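PDB 2B5D: alpha-Amylase from Thermotoga maritima, which belongs to the family 57 glycosyl hydrolases and is built round a curled, mostly parallel sheet wrapped by helices, with further helices towards its C-terminus. Local coordinates for residues Y262-F267 / R284-I289; Y258-R263 / S302-Y307; K80-A85 / H109-L114. All blocks are in the same frame, centred on the assembly; numbering follows the deposited sequence.

Interaction 1. Residues Y262-F267 / R284-I289; sequences YRDIGF and RINTGI
D264 meets T287 and G288 as an aspartate N-cap that also grips a neighbouring loop: it stands just before the short helix 265-268 and turns its carboxylate onto the backbone of 284-289. With CG anti to the backbone N (chi1 -166°), the carboxylate reaches across to the opposite segment while OD1 still returns to its own helix. The capping bond comes from G266 N, which meets the anti lone pair of D264 OD1 at 3.1 Å. From across the contact T287 N gives D264 OD1 a hydrogen bond of 2.8 Å, approaching from 42° above the carboxylate plane. T287 OG1 also donates to OD1, at a modelled length so short that its exact value is doubtful. G288 N uses the syn lone pair of D264 OD2 at 3.0 Å, and T287 N adds a weak second bond to that oxygen; donors on both oxygens limit the carboxylate's rotation. A long, weak ion pair to K290 lies beyond.

At the other end of the contact F267 presents its ring to the second segment. The backbone N of I285 lies over one face, and N286 brings ND2 to the edge, 3.0 Å from F267 CE1, with amide and ring planes 69° apart. The R284 guanidinium is nearly parallel to this ring but does not stack on it; the backbone carbonyl of F267 lies over its face instead. R284 NH1 donates to G266 O at 3.2 Å, from well above the carbonyl plane, and its stronger partner is R269 O. G266, lacking a side chain, lets the backbones close in, its CA lying 3.5 Å from I285 O in a CA-H...O contact. T287 OG1, besides donating to D264, closes an ST turn by accepting from I289 N at 3.3 Å.

Interaction 2. Residues Y258-R263 / S302-Y307; sequences YREFYR and SQKEYY
The Y307 ring carries R259 over one face: R259 CB stands 3.8 Å from the ring centroid and 21° off the normal, a CH-pi contact displaced toward the CE1 rim. Y307 CE1 also comes within 3.4 Å of R259 N, while Y258 C approaches obliquely. The guanidinium of R259 takes no part in this CH-pi contact, since its chain bends away. A second flat group that meets the other segment, the R263 guanidinium, has S302 O at its edge and near its plane, but R263 NH1 to S302 O is 3.7 Å, a packing distance. The charged ends have their main partners elsewhere, R259 in Y106 OH and R263 in D268.

Between these two ends lies the polar centre. K304 NZ makes a salt bridge to E260 OE2 at 2.7 Å, entering from 41° above the carboxylate plane. E260 CG lies anti to the backbone N (chi1 172°) and the chain then bends at chi2, turning the carboxylate to the lysine. The two chains cross at about a right angle, and the K304 methylenes pack on the glutamate, with K304 CD 3.6 Å from E260 CG. The other oxygen, E260 OE1, accepts from Y262 N on its anti lone pair at 3.2 Å, so the carboxylate is tied both to its own loop and to the opposite segment. K304 NZ has a further acceptor in I294 O, which would hold the lysine's charge beside the buried E260.

Backbone bonds from both segments go to residues 291-294, and helices 97-119 and 309-338 cover Y307 through M102 and A312. Here a salt bridge and a CH-pi contact tie together two parts of the long, loop-rich excursion between strand 233-236 and helix 309-338 of the family 57 glycosyl hydrolase fold.

Interaction 3. Residues K80-A85 / H109-L114; sequences KLIELA and HFEKIL
L81 and I82 pack against F110 where helices 68-91 and 97-119 run side by side as an antiparallel helical hairpin. The axes of the two short segments approach to 9.7 Å, with N-to-C directions 161° apart, and the contact is made mainly by apolar side chains.

L81 lies over one face of the F110 ring: its CD2 is 3.7 Å from the ring centroid and only 11° off the normal, a CH-pi contact, while L81 CG reaches F110 CE2 at 3.5 Å. With CG anti to the backbone N (chi1 -177°), L81 carries its methyls over the ring. The side chains cross at about a right angle, so the leucine branch sits down on the ring instead of running along it. A85 CB comes near F110 CD2 obliquely.

I82 packs along the F110 stem, the two side chains sliding past each other in opposite directions. I82 CG1 meets F110 CB at 3.8 Å, and I82 CD1 extends onward to L114 CD1 at 3.7 Å and to the aliphatic CG of the exposed E111. L114 also touches E75 and M78, one or two turns earlier in the first helix. This is apolar packing along the interface of an antiparallel helical hairpin, here of two consecutive helices.

The three contacts lie on the same side of the chain's centre. Interactions 1 and 2 start from the same loop and share Y262 and R263; they touch where G288 O nears R259 NH1. Interaction 3 also borders interaction 1, with L81 and L84 of helix 68-91 packed against T287 and I265. Interactions 2 and 3 do not touch, their nearest atoms being about 6 Å apart. The chemistry follows the fold: two regular helices meet in a buried, apolar interface, whereas the partly buried loop contacts rely on carboxylates, D264 gathering mostly backbone N-H donors and E260 pairing with a lysine.

Interaction 1. Residues Y262-F267 / R284-I289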
loop_
_atom_site.group_PDB
_atom_site.type_symbol
_atom_site.label_atom_id
_atom_site.label_comp_id
_atom_site.label_asym_id
_atom_site.label_seq_id
_atom_site.Cartn_x
_atom_site.Cartn_y
_atom_site.Cartn_z
ATOM N N TYR A 262 -6.325 25.761 2.637
ATOM C CA TYR A 262 -5.176 24.873 2.801
ATOM C C TYR A 262 -3.946 25.537 3.409
ATOM O O TYR A 262 -2.804 25.225 3.023
ATOM C CB TYR A 262 -4.817 24.229 1.454
ATOM C CG TYR A 262 -5.922 23.363 0.936
ATOM C CD1 TYR A 262 -6.664 23.749 -0.181
ATOM C CD2 TYR A 262 -6.273 22.185 1.610
ATOM C CE1 TYR A 262 -7.707 22.959 -0.648
ATOM C CE2 TYR A 262 -7.313 21.383 1.159
ATOM C CZ TYR A 262 -8.026 21.767 0.026
ATOM O OH TYR A 262 -9.058 20.964 -0.431
ATOM N N ARG A 263 -4.189 26.461 4.335
ATOM C CA ARG A 263 -3.170 26.953 5.250
ATOM C C ARG A 263 -3.764 27.021 6.629
ATOM O O ARG A 263 -4.815 27.635 6.851
ATOM C CB ARG A 263 -2.604 28.305 4.826
ATOM C CG ARG A 263 -1.636 28.200 3.659
ATOM C CD ARG A 263 -0.254 27.799 4.126
ATOM N NE ARG A 263 0.662 28.761 3.545
ATOM C CZ ARG A 263 1.420 29.608 4.220
ATOM N NH1 ARG A 263 2.168 30.476 3.543
ATOM N NH2 ARG A 263 1.453 29.589 5.546
ATOM N N ASP A 264 -3.078 26.374 7.557
ATOM C CA ASP A 264 -3.620 26.136 8.874
ATOM C C ASP A 264 -2.433 26.010 9.810
ATOM O O ASP A 264 -1.387 25.531 9.406
ATOM C CB ASP A 264 -4.474 24.849 8.852
ATOM C CG ASP A 264 -5.338 24.698 10.081
ATOM O OD1 ASP A 264 -4.794 24.340 11.144
ATOM O OD2 ASP A 264 -6.572 24.908 9.984
ATOM N N ILE A 265 -2.597 26.454 11.052
ATOM C CA ILE A 265 -1.486 26.472 12.012
ATOM C C ILE A 265 -1.017 25.073 12.422
ATOM O O ILE A 265 0.048 24.925 13.017
ATOM C CB ILE A 265 -1.809 27.304 13.264
ATOM C CG1 ILE A 265 -3.002 26.700 14.009
ATOM C CG2 ILE A 265 -2.018 28.733 12.858
ATOM C CD1 ILE A 265 -3.162 27.187 15.416
ATOM N N GLY A 266 -1.815 24.061 12.091
ATOM C CA GLY A 266 -1.492 22.682 12.405
ATOM C C GLY A 266 -0.413 22.179 11.479
ATOM O O GLY A 266 0.153 21.125 11.716
ATOM N N PHE A 267 -0.129 22.938 10.421
ATOM C CA PHE A 267 0.913 22.586 9.461
ATOM C C PHE A 267 2.099 23.547 9.583
ATOM O O PHE A 267 3.221 23.231 9.159
ATOM C CB PHE A 267 0.354 22.604 8.036
ATOM C CG PHE A 267 -0.648 21.509 7.756
ATOM C CD1 PHE A 267 -2.001 21.682 8.057
ATOM C CD2 PHE A 267 -0.241 20.299 7.189
ATOM C CE1 PHE A 267 -2.926 20.675 7.795
ATOM C CE2 PHE A 267 -1.170 19.275 6.924
ATOM C CZ PHE A 267 -2.514 19.472 7.226
ATOM N N ARG A 284 0.318 15.849 11.335
ATOM C CA ARG A 284 -0.230 17.195 11.110
ATOM C C ARG A 284 -1.589 17.124 10.417
ATOM O O ARG A 284 -1.745 16.433 9.398
ATOM C CB ARG A 284 0.714 18.026 10.225
ATOM C CG ARG A 284 2.169 18.098 10.668
ATOM C CD ARG A 284 2.341 19.148 11.714
ATOM N NE ARG A 284 3.697 19.686 11.770
ATOM C CZ ARG A 284 4.007 20.837 12.357
ATOM N NH1 ARG A 284 3.059 21.572 12.919
ATOM N NH2 ARG A 284 5.260 21.261 12.379
ATOM N N ILE A 285 -2.563 17.840 10.972
ATOM C CA ILE A 285 -3.902 17.958 10.382
ATOM C C ILE A 285 -4.389 19.393 10.559
ATOM O O ILE A 285 -3.717 20.190 11.220
ATOM C CB ILE A 285 -4.930 17.001 11.052
ATOM C CG1 ILE A 285 -5.089 17.334 12.543
ATOM C CG2 ILE A 285 -4.586 15.516 10.779
ATOM C CD1 ILE A 285 -6.270 16.667 13.189
ATOM N N ASN A 286 -5.554 19.702 9.975
ATOM C CA ASN A 286 -6.199 21.019 10.106
ATOM C C ASN A 286 -6.793 21.223 11.493
ATOM O O ASN A 286 -7.327 20.285 12.105
ATOM C CB ASN A 286 -7.270 21.238 9.019
ATOM C CG ASN A 286 -6.672 21.614 7.652
ATOM O OD1 ASN A 286 -7.270 21.364 6.609
ATOM N ND2 ASN A 286 -5.496 22.219 7.657
ATOM N N THR A 287 -6.679 22.457 11.981
ATOM C CA THR A 287 -7.145 22.836 13.315
ATOM C C THR A 287 -8.437 23.641 13.234
ATOM O O THR A 287 -9.272 23.602 14.144
ATOM C CB THR A 287 -6.075 23.683 14.083
ATOM O OG1 THR A 287 -5.788 24.883 13.355
ATOM C CG2 THR A 287 -4.779 22.915 14.268
ATOM N N GLY A 288 -8.583 24.399 12.151
ATOM C CA GLY A 288 -9.736 25.276 12.006
ATOM C C GLY A 288 -9.384 26.734 12.180
ATOM O O GLY A 288 -10.177 27.625 11.865
ATOM N N ILE A 289 -8.192 26.986 12.701
ATOM C CA ILE A 289 -7.692 28.347 12.727
ATOM C C ILE A 289 -6.618 28.589 11.668
ATOM O O ILE A 289 -5.522 28.003 11.696
ATOM C CB ILE A 289 -7.405 28.938 14.176
ATOM C CG1 ILE A 289 -6.301 30.020 14.133
ATOM C CG2 ILE A 289 -7.274 27.857 15.295
ATOM C CD1 ILE A 289 -4.983 29.549 14.483
#

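Interaction 2. Residues Y258-R263 / S302-Y307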
loop_
_atom_site.group_PDB
_atom_site.type_symbol
_atom_site.label_atom_id
_atom_site.label_comp_id
_atom_site.label_asym_id
_atom_site.label_seq_id
_atom_site.Cartn_x
_atom_site.Cartn_y
_atom_site.Cartn_z
ATOM N N TYR A 258 -10.411 36.147 -0.247
ATOM C CA TYR A 258 -11.091 35.160 0.573
ATOM C C TYR A 258 -10.097 34.266 1.314
ATOM O O TYR A 258 -8.972 34.051 0.862
ATOM C CB TYR A 258 -12.078 34.336 -0.260
ATOM C CG TYR A 258 -13.393 35.032 -0.604
ATOM C CD1 TYR A 258 -13.939 34.906 -1.866
ATOM C CD2 TYR A 258 -14.075 35.803 0.333
ATOM C CE1 TYR A 258 -15.124 35.521 -2.196
ATOM C CE2 TYR A 258 -15.272 36.426 0.023
ATOM C CZ TYR A 258 -15.794 36.282 -1.238
ATOM O OH TYR A 258 -16.989 36.892 -1.574
ATOM N N ARG A 259 -10.538 33.748 2.455
ATOM C CA ARG A 259 -9.705 32.927 3.321
ATOM C C ARG A 259 -9.291 31.629 2.633
ATOM O O ARG A 259 -10.134 30.900 2.075
ATOM C CB ARG A 259 -10.460 32.689 4.620
ATOM C CG ARG A 259 -9.680 32.132 5.789
ATOM C CD ARG A 259 -10.290 30.795 6.051
ATOM N NE ARG A 259 -10.592 30.611 7.447
ATOM C CZ ARG A 259 -11.283 29.581 7.919
ATOM N NH1 ARG A 259 -11.515 29.474 9.218
ATOM N NH2 ARG A 259 -11.741 28.657 7.094
ATOM N N GLU A 260 -7.984 31.366 2.666
ATOM C CA GLU A 260 -7.363 30.180 2.084
ATOM C C GLU A 260 -7.620 28.951 2.952
ATOM O O GLU A 260 -7.363 28.968 4.156
ATOM C CB GLU A 260 -5.865 30.422 1.925
ATOM C CG GLU A 260 -5.057 29.207 1.506
ATOM C CD GLU A 260 -5.435 28.704 0.129
ATOM O OE1 GLU A 260 -5.913 27.556 0.032
ATOM O OE2 GLU A 260 -5.272 29.462 -0.856
ATOM N N PHE A 261 -8.125 27.882 2.340
ATOM C CA PHE A 261 -8.514 26.688 3.084
ATOM C C PHE A 261 -7.291 25.892 3.541
ATOM O O PHE A 261 -7.220 25.452 4.693
ATOM C CB PHE A 261 -9.455 25.809 2.256
ATOM C CG PHE A 261 -10.013 24.636 3.017
ATOM C CD1 PHE A 261 -11.111 24.790 3.848
ATOM C CD2 PHE A 261 -9.431 23.375 2.903
ATOM C CE1 PHE A 261 -11.614 23.714 4.559
ATOM C CE2 PHE A 261 -9.924 22.294 3.607
ATOM C CZ PHE A 261 -11.016 22.455 4.432
ATOM N N TYR A 262 -6.325 25.761 2.637
ATOM C CA TYR A 262 -5.176 24.873 2.801
ATOM C C TYR A 262 -3.946 25.537 3.409
ATOM O O TYR A 262 -2.804 25.225 3.023
ATOM C CB TYR A 262 -4.817 24.229 1.454
ATOM C CG TYR A 262 -5.922 23.363 0.936
ATOM C CD1 TYR A 262 -6.664 23.749 -0.181
ATOM C CD2 TYR A 262 -6.273 22.185 1.610
ATOM C CE1 TYR A 262 -7.707 22.959 -0.648
ATOM C CE2 TYR A 262 -7.313 21.383 1.159
ATOM C CZ TYR A 262 -8.026 21.767 0.026
ATOM O OH TYR A 262 -9.058 20.964 -0.431
ATOM N N ARG A 263 -4.189 26.461 4.335
ATOM C CA ARG A 263 -3.170 26.953 5.250
ATOM C C ARG A 263 -3.764 27.021 6.629
ATOM O O ARG A 263 -4.815 27.635 6.851
ATOM C CB ARG A 263 -2.604 28.305 4.826
ATOM C CG ARG A 263 -1.636 28.200 3.659
ATOM C CD ARG A 263 -0.254 27.799 4.126
ATOM N NE ARG A 263 0.662 28.761 3.545
ATOM C CZ ARG A 263 1.420 29.608 4.220
ATOM N NH1 ARG A 263 2.168 30.476 3.543
ATOM N NH2 ARG A 263 1.453 29.589 5.546
ATOM N N SER A 302 3.451 29.232 -0.532
ATOM C CA SER A 302 4.238 29.964 0.463
ATOM C C SER A 302 4.152 31.489 0.302
ATOM O O SER A 302 4.450 32.245 1.231
ATOM C CB SER A 302 5.698 29.492 0.439
ATOM O OG SER A 302 6.433 30.155 -0.577
ATOM N N GLN A 303 3.717 31.942 -0.868
ATOM C CA GLN A 303 3.629 33.373 -1.137
ATOM C C GLN A 303 2.301 34.013 -0.706
ATOM O O GLN A 303 2.031 35.173 -1.031
ATOM C CB GLN A 303 3.901 33.635 -2.614
ATOM C CG GLN A 303 5.338 33.290 -3.055
ATOM C CD GLN A 303 5.629 33.794 -4.462
ATOM O OE1 GLN A 303 5.239 34.910 -4.816
ATOM N NE2 GLN A 303 6.276 32.959 -5.284
ATOM N N LYS A 304 1.503 33.257 0.049
ATOM C CA LYS A 304 0.181 33.678 0.485
ATOM C C LYS A 304 0.175 34.721 1.589
ATOM O O LYS A 304 0.853 34.583 2.604
ATOM C CB LYS A 304 -0.670 32.458 0.896
ATOM C CG LYS A 304 -1.064 31.648 -0.324
ATOM C CD LYS A 304 -2.215 30.738 -0.077
ATOM C CE LYS A 304 -2.361 29.782 -1.243
ATOM N NZ LYS A 304 -3.228 30.300 -2.352
ATOM N N GLU A 305 -0.633 35.751 1.391
ATOM C CA GLU A 305 -0.729 36.830 2.340
ATOM C C GLU A 305 -1.749 36.575 3.420
ATOM O O GLU A 305 -2.649 35.754 3.266
ATOM C CB GLU A 305 -1.017 38.137 1.611
ATOM C CG GLU A 305 0.255 38.677 1.019
ATOM C CD GLU A 305 0.022 39.774 0.040
ATOM O OE1 GLU A 305 0.551 39.636 -1.088
ATOM O OE2 GLU A 305 -0.683 40.767 0.396
ATOM N N TYR A 306 -1.607 37.310 4.511
ATOM C CA TYR A 306 -2.488 37.162 5.654
ATOM C C TYR A 306 -3.924 37.610 5.389
ATOM O O TYR A 306 -4.167 38.580 4.672
ATOM C CB TYR A 306 -1.885 37.884 6.870
ATOM C CG TYR A 306 -0.697 37.139 7.456
ATOM C CD1 TYR A 306 0.579 37.747 7.519
ATOM C CD2 TYR A 306 -0.836 35.816 7.921
ATOM C CE1 TYR A 306 1.682 37.073 8.040
ATOM C CE2 TYR A 306 0.264 35.124 8.438
ATOM C CZ TYR A 306 1.531 35.768 8.503
ATOM O OH TYR A 306 2.630 35.089 9.016
ATOM N N TYR A 307 -4.864 36.879 5.977
ATOM C CA TYR A 307 -6.290 37.149 5.830
ATOM C C TYR A 307 -6.692 38.457 6.507
ATOM O O TYR A 307 -6.401 38.691 7.697
ATOM C CB TYR A 307 -7.108 35.983 6.424
ATOM C CG TYR A 307 -8.617 36.069 6.234
ATOM C CD1 TYR A 307 -9.189 36.123 4.946
ATOM C CD2 TYR A 307 -9.470 36.069 7.331
ATOM C CE1 TYR A 307 -10.554 36.195 4.771
ATOM C CE2 TYR A 307 -10.846 36.129 7.171
ATOM C CZ TYR A 307 -11.380 36.195 5.885
ATOM O OH TYR A 307 -12.744 36.241 5.721
#

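Interaction 3. Residues K80-A85 / H109-L114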
loop_
_atom_site.group_PDB
_atom_site.type_symbol
_atom_site.label_atom_id
_atom_site.label_comp_id
_atom_site.label_asym_id
_atom_site.label_seq_id
_atom_site.Cartn_x
_atom_site.Cartn_y
_atom_site.Cartn_z
ATOM N N LYS A 80 -11.141 22.312 23.680
ATOM C CA LYS A 80 -9.786 22.128 23.169
ATOM C C LYS A 80 -9.448 23.251 22.177
ATOM O O LYS A 80 -8.368 23.847 22.231
ATOM C CB LYS A 80 -9.683 20.757 22.498
ATOM C CG LYS A 80 -8.337 20.077 22.603
ATOM C CD LYS A 80 -8.541 18.572 22.839
ATOM C CE LYS A 80 -7.232 17.763 22.807
ATOM N NZ LYS A 80 -6.819 17.345 21.422
ATOM N N LEU A 81 -10.401 23.564 21.304
ATOM C CA LEU A 81 -10.215 24.572 20.279
ATOM C C LEU A 81 -10.201 26.008 20.817
ATOM O O LEU A 81 -9.386 26.807 20.361
ATOM C CB LEU A 81 -11.244 24.388 19.145
ATOM C CG LEU A 81 -11.199 25.295 17.909
ATOM C CD1 LEU A 81 -9.851 25.217 17.144
ATOM C CD2 LEU A 81 -12.389 25.030 16.975
ATOM N N ILE A 82 -11.092 26.341 21.757
ATOM C CA ILE A 82 -11.056 27.665 22.441
ATOM C C ILE A 82 -9.785 27.868 23.306
ATOM O O ILE A 82 -9.286 28.999 23.458
ATOM C CB ILE A 82 -12.285 27.905 23.344
ATOM C CG1 ILE A 82 -13.566 28.001 22.508
ATOM C CG2 ILE A 82 -12.080 29.177 24.215
ATOM C CD1 ILE A 82 -14.873 27.815 23.311
ATOM N N GLU A 83 -9.291 26.766 23.879
ATOM C CA GLU A 83 -7.995 26.749 24.560
ATOM C C GLU A 83 -6.874 27.092 23.574
ATOM O O GLU A 83 -6.034 27.945 23.868
ATOM C CB GLU A 83 -7.752 25.388 25.218
ATOM C CG GLU A 83 -6.544 25.320 26.160
ATOM C CD GLU A 83 -6.024 23.890 26.321
ATOM O OE1 GLU A 83 -6.309 23.267 27.364
ATOM O OE2 GLU A 83 -5.366 23.375 25.386
ATOM N N LEU A 84 -6.875 26.446 22.405
ATOM C CA LEU A 84 -5.910 26.761 21.342
ATOM C C LEU A 84 -6.071 28.199 20.878
ATOM O O LEU A 84 -5.082 28.872 20.566
ATOM C CB LEU A 84 -6.072 25.842 20.135
ATOM C CG LEU A 84 -4.877 25.514 19.225
ATOM C CD1 LEU A 84 -5.369 25.170 17.843
ATOM C CD2 LEU A 84 -3.818 26.601 19.138
ATOM N N ALA A 85 -7.313 28.667 20.837
ATOM C CA ALA A 85 -7.586 30.028 20.388
ATOM C C ALA A 85 -6.864 31.023 21.287
ATOM O O ALA A 85 -6.214 31.948 20.796
ATOM C CB ALA A 85 -9.085 30.302 20.362
ATOM N N HIS A 109 -15.469 34.045 18.128
ATOM C CA HIS A 109 -16.306 33.214 17.257
ATOM C C HIS A 109 -16.544 31.798 17.787
ATOM O O HIS A 109 -17.694 31.354 17.891
ATOM C CB HIS A 109 -15.690 33.162 15.867
ATOM C CG HIS A 109 -16.606 32.618 14.820
ATOM N ND1 HIS A 109 -16.256 31.564 14.000
ATOM C CD2 HIS A 109 -17.859 32.978 14.459
ATOM C CE1 HIS A 109 -17.245 31.315 13.163
ATOM N NE2 HIS A 109 -18.233 32.152 13.428
ATOM N N PHE A 110 -15.465 31.098 18.137
ATOM C CA PHE A 110 -15.586 29.753 18.704
ATOM C C PHE A 110 -16.360 29.746 20.001
ATOM O O PHE A 110 -17.075 28.776 20.274
ATOM C CB PHE A 110 -14.236 29.083 18.925
ATOM C CG PHE A 110 -13.451 28.871 17.679
ATOM C CD1 PHE A 110 -14.080 28.802 16.435
ATOM C CD2 PHE A 110 -12.072 28.718 17.739
ATOM C CE1 PHE A 110 -13.353 28.616 15.293
ATOM C CE2 PHE A 110 -11.334 28.522 16.582
ATOM C CZ PHE A 110 -11.980 28.476 15.360
ATOM N N GLU A 111 -16.213 30.803 20.801
ATOM C CA GLU A 111 -16.963 30.893 22.052
ATOM C C GLU A 111 -18.446 30.988 21.733
ATOM O O GLU A 111 -19.248 30.211 22.261
ATOM C CB GLU A 111 -16.514 32.084 22.911
ATOM C CG GLU A 111 -15.372 31.777 23.883
ATOM C CD GLU A 111 -14.916 33.000 24.693
ATOM O OE1 GLU A 111 -15.719 33.965 24.854
ATOM O OE2 GLU A 111 -13.744 32.990 25.165
ATOM N N LYS A 112 -18.789 31.933 20.852
ATOM C CA LYS A 112 -20.144 32.098 20.318
ATOM C C LYS A 112 -20.785 30.795 19.832
ATOM O O LYS A 112 -21.928 30.492 20.179
ATOM C CB LYS A 112 -20.142 33.128 19.188
ATOM C CG LYS A 112 -20.774 34.466 19.544
ATOM C CD LYS A 112 -22.301 34.456 19.302
ATOM C CE LYS A 112 -23.092 33.744 20.445
ATOM N NZ LYS A 112 -24.571 33.614 20.167
ATOM N N ILE A 113 -20.030 30.036 19.036
ATOM C CA ILE A 113 -20.497 28.774 18.473
ATOM C C ILE A 113 -20.852 27.743 19.545
ATOM O O ILE A 113 -21.958 27.206 19.537
ATOM C CB ILE A 113 -19.495 28.234 17.412
ATOM C CG1 ILE A 113 -19.721 28.981 16.097
ATOM C CG2 ILE A 113 -19.619 26.710 17.202
ATOM C CD1 ILE A 113 -18.519 29.027 15.239
ATOM N N LEU A 114 -19.926 27.497 20.472
ATOM C CA LEU A 114 -20.124 26.508 21.548
ATOM C C LEU A 114 -21.280 26.913 22.450
ATOM O O LEU A 114 -21.974 26.055 23.003
ATOM C CB LEU A 114 -18.857 26.362 22.392
ATOM C CG LEU A 114 -18.440 25.008 22.970
ATOM C CD1 LEU A 114 -17.457 25.235 24.117
ATOM C CD2 LEU A 114 -19.592 24.110 23.417
#